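Side-chain contact in protein HRI1 (Saccharomyces cerevisiae, PDB 3RBY), which is of unknown function and non-essential, but interacts with HRR25 and may interact with SEC72: residues 157-162 with 217-222. Numbering follows the deposited sequence.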
loop_
_atom_site.group_PDB
_atom_site.type_symbol
_atom_site.label_atom_id
_atom_site.label_comp_id
_atom_site.label_asym_id
_atom_site.label_seq_id
_atom_site.Cartn_x
_atom_site.Cartn_y
_atom_site.Cartn_z
ATOM N N ILE A 157 1.217 -3.112 23.799
ATOM C CA ILE A 157 1.811 -3.908 24.875
ATOM C C ILE A 157 3.224 -4.351 24.511
ATOM O O ILE A 157 3.465 -4.823 23.402
ATOM C CB ILE A 157 0.939 -5.148 25.216
ATOM C CG1 ILE A 157 -0.467 -4.709 25.663
ATOM C CG2 ILE A 157 1.604 -6.001 26.294
ATOM C CD1 ILE A 157 -1.472 -5.857 25.816
ATOM N N VAL A 158 4.165 -4.175 25.433
ATOM C CA VAL A 158 5.547 -4.547 25.167
ATOM C C VAL A 158 6.099 -5.370 26.334
ATOM O O VAL A 158 5.929 -4.987 27.499
ATOM C CB VAL A 158 6.431 -3.302 24.935
ATOM C CG1 VAL A 158 7.862 -3.697 24.559
ATOM C CG2 VAL A 158 5.831 -2.415 23.850
ATOM N N LEU A 159 6.724 -6.511 26.018
ATOM C CA LEU A 159 7.444 -7.305 27.013
ATOM C C LEU A 159 8.922 -7.326 26.662
ATOM O O LEU A 159 9.305 -7.366 25.484
ATOM C CB LEU A 159 6.907 -8.729 27.136
ATOM C CG LEU A 159 5.532 -8.882 27.796
ATOM C CD1 LEU A 159 4.432 -8.464 26.834
ATOM C CD2 LEU A 159 5.319 -10.316 28.221
ATOM N N LYS A 160 9.747 -7.271 27.698
ATOM C CA LYS A 160 11.187 -7.254 27.533
ATOM C C LYS A 160 11.818 -8.356 28.378
ATOM O O LYS A 160 11.454 -8.565 29.542
ATOM C CB LYS A 160 11.729 -5.894 27.963
ATOM C CG LYS A 160 13.157 -5.586 27.533
ATOM C CD LYS A 160 13.468 -4.114 27.881
ATOM C CE LYS A 160 14.903 -3.708 27.519
ATOM N NZ LYS A 160 15.916 -4.389 28.375
ATOM N N VAL A 161 12.779 -9.052 27.789
ATOM C CA VAL A 161 13.420 -10.175 28.462
ATOM C C VAL A 161 14.261 -9.681 29.620
ATOM O O VAL A 161 15.075 -8.753 29.464
ATOM C CB VAL A 161 14.296 -11.006 27.489
ATOM C CG1 VAL A 161 15.613 -11.402 28.127
ATOM C CG2 VAL A 161 13.544 -12.233 27.051
ATOM N N THR A 162 14.095 -10.329 30.773
ATOM C CA THR A 162 14.859 -10.008 31.977
ATOM C C THR A 162 15.736 -11.187 32.409
ATOM O O THR A 162 15.584 -11.725 33.506
ATOM C CB THR A 162 13.935 -9.612 33.144
ATOM O OG1 THR A 162 13.108 -10.727 33.501
ATOM C CG2 THR A 162 13.053 -8.437 32.750
ATOM N N LYS A 217 9.804 -19.970 24.294
ATOM C CA LYS A 217 10.190 -19.157 25.454
ATOM C C LYS A 217 9.712 -17.709 25.277
ATOM O O LYS A 217 10.065 -16.831 26.069
ATOM C CB LYS A 217 11.703 -19.174 25.677
ATOM C CG LYS A 217 12.300 -20.485 26.194
ATOM C CD LYS A 217 13.841 -20.352 26.228
ATOM C CE LYS A 217 14.539 -21.472 27.012
ATOM N NZ LYS A 217 14.931 -22.630 26.156
ATOM N N ILE A 218 8.928 -17.470 24.228
ATOM C CA ILE A 218 8.347 -16.160 23.972
ATOM C C ILE A 218 6.860 -16.154 24.290
ATOM O O ILE A 218 6.093 -16.957 23.739
ATOM C CB ILE A 218 8.530 -15.746 22.522
ATOM C CG1 ILE A 218 9.981 -15.985 22.101
ATOM C CG2 ILE A 218 8.124 -14.305 22.349
ATOM C CD1 ILE A 218 10.347 -15.349 20.773
ATOM N N PRO A 219 6.438 -15.247 25.181
ATOM C CA PRO A 219 5.031 -15.225 25.614
ATOM C C PRO A 219 4.115 -14.940 24.409
ATOM O O PRO A 219 4.485 -14.148 23.531
ATOM C CB PRO A 219 4.993 -14.085 26.640
ATOM C CG PRO A 219 6.455 -13.865 27.047
ATOM C CD PRO A 219 7.237 -14.171 25.796
ATOM N N GLN A 220 2.959 -15.601 24.366
ATOM C CA GLN A 220 2.080 -15.572 23.202
ATOM C C GLN A 220 0.674 -15.110 23.588
ATOM O O GLN A 220 -0.230 -15.082 22.755
ATOM C CB GLN A 220 1.999 -16.981 22.559
ATOM C CG GLN A 220 3.280 -17.458 21.853
ATOM C CD GLN A 220 3.508 -18.973 21.982
ATOM O OE1 GLN A 220 2.555 -19.776 21.961
ATOM N NE2 GLN A 220 4.780 -19.367 22.115
ATOM N N SER A 221 0.488 -14.773 24.859
ATOM C CA SER A 221 -0.806 -14.313 25.355
ATOM C C SER A 221 -0.583 -13.136 26.298
ATOM O O SER A 221 0.309 -13.182 27.155
ATOM C CB SER A 221 -1.530 -15.441 26.098
ATOM O OG SER A 221 -2.637 -14.954 26.846
ATOM N N TYR A 222 -1.392 -12.093 26.161
ATOM C CA TYR A 222 -1.136 -10.856 26.890
ATOM C C TYR A 222 -2.355 -10.440 27.692
ATOM O O TYR A 222 -2.479 -9.291 28.128
ATOM C CB TYR A 222 -0.678 -9.792 25.904
ATOM C CG TYR A 222 0.257 -10.422 24.903
ATOM C CD1 TYR A 222 -0.203 -10.844 23.666
ATOM C CD2 TYR A 222 1.579 -10.683 25.234
ATOM C CE1 TYR A 222 0.640 -11.460 22.766
ATOM C CE2 TYR A 222 2.429 -11.296 24.347
ATOM C CZ TYR A 222 1.959 -11.685 23.113
ATOM O OH TYR A 222 2.820 -12.299 22.221
#
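The phenol ring of Tyr222 is met by Leu159, whose CD1 methyl comes to it obliquely, 4.0 Å from Tyr222 CD2. The side chains of the two residues run at a slant to one another. The second methyl of Leu159 turns to the proline ring: Leu159 CD2 lies 3.9 Å from Pro219 CG, the puckered atom, and also close to Pro219 CB. One forked side chain thus touches both rings. Leu159 has CG anti to its carbonyl carbon (chi1 -71°), and the split at CG sends one methyl to each partner. Ile157, two residues earlier on the same side of the strand, reaches the base of the tyrosine. Its CD1 methyl lies 4.0 Å from Tyr222 CB, at the end of an extended chain (chi2 171°).

All of these contacts across the two segments are apolar, and the four residues are buried. The polar end of the tyrosine is used within 217-222 itself. Tyr222 OH gives a weak hydrogen bond to Pro219 O, at 2.8 Å, which ties the end of the ring back to the backbone three residues earlier.

Residues 217-222 belong to the irregular connection between strands 205-211 and 230-233. In this beta-barrel protein the connection is laid on one face of the C-terminal antiparallel sheet. Strand 156-161 is paired there between strands 166-173 and 236-244. Val158, pointing the other way from this strand, meets Ser28 and His32. Residues 217-222 also reach the two strands beyond it: Tyr222 touches Val172 and Ile218 touches Val170 on strand 166-173, while Tyr222 touches Ile177 and Ile218 touches Leu181 on strand 176-183. Lys217 O and Tyr222 O accept hydrogen bonds from Trp238 NE1 and Tyr243 OH on strand 236-244.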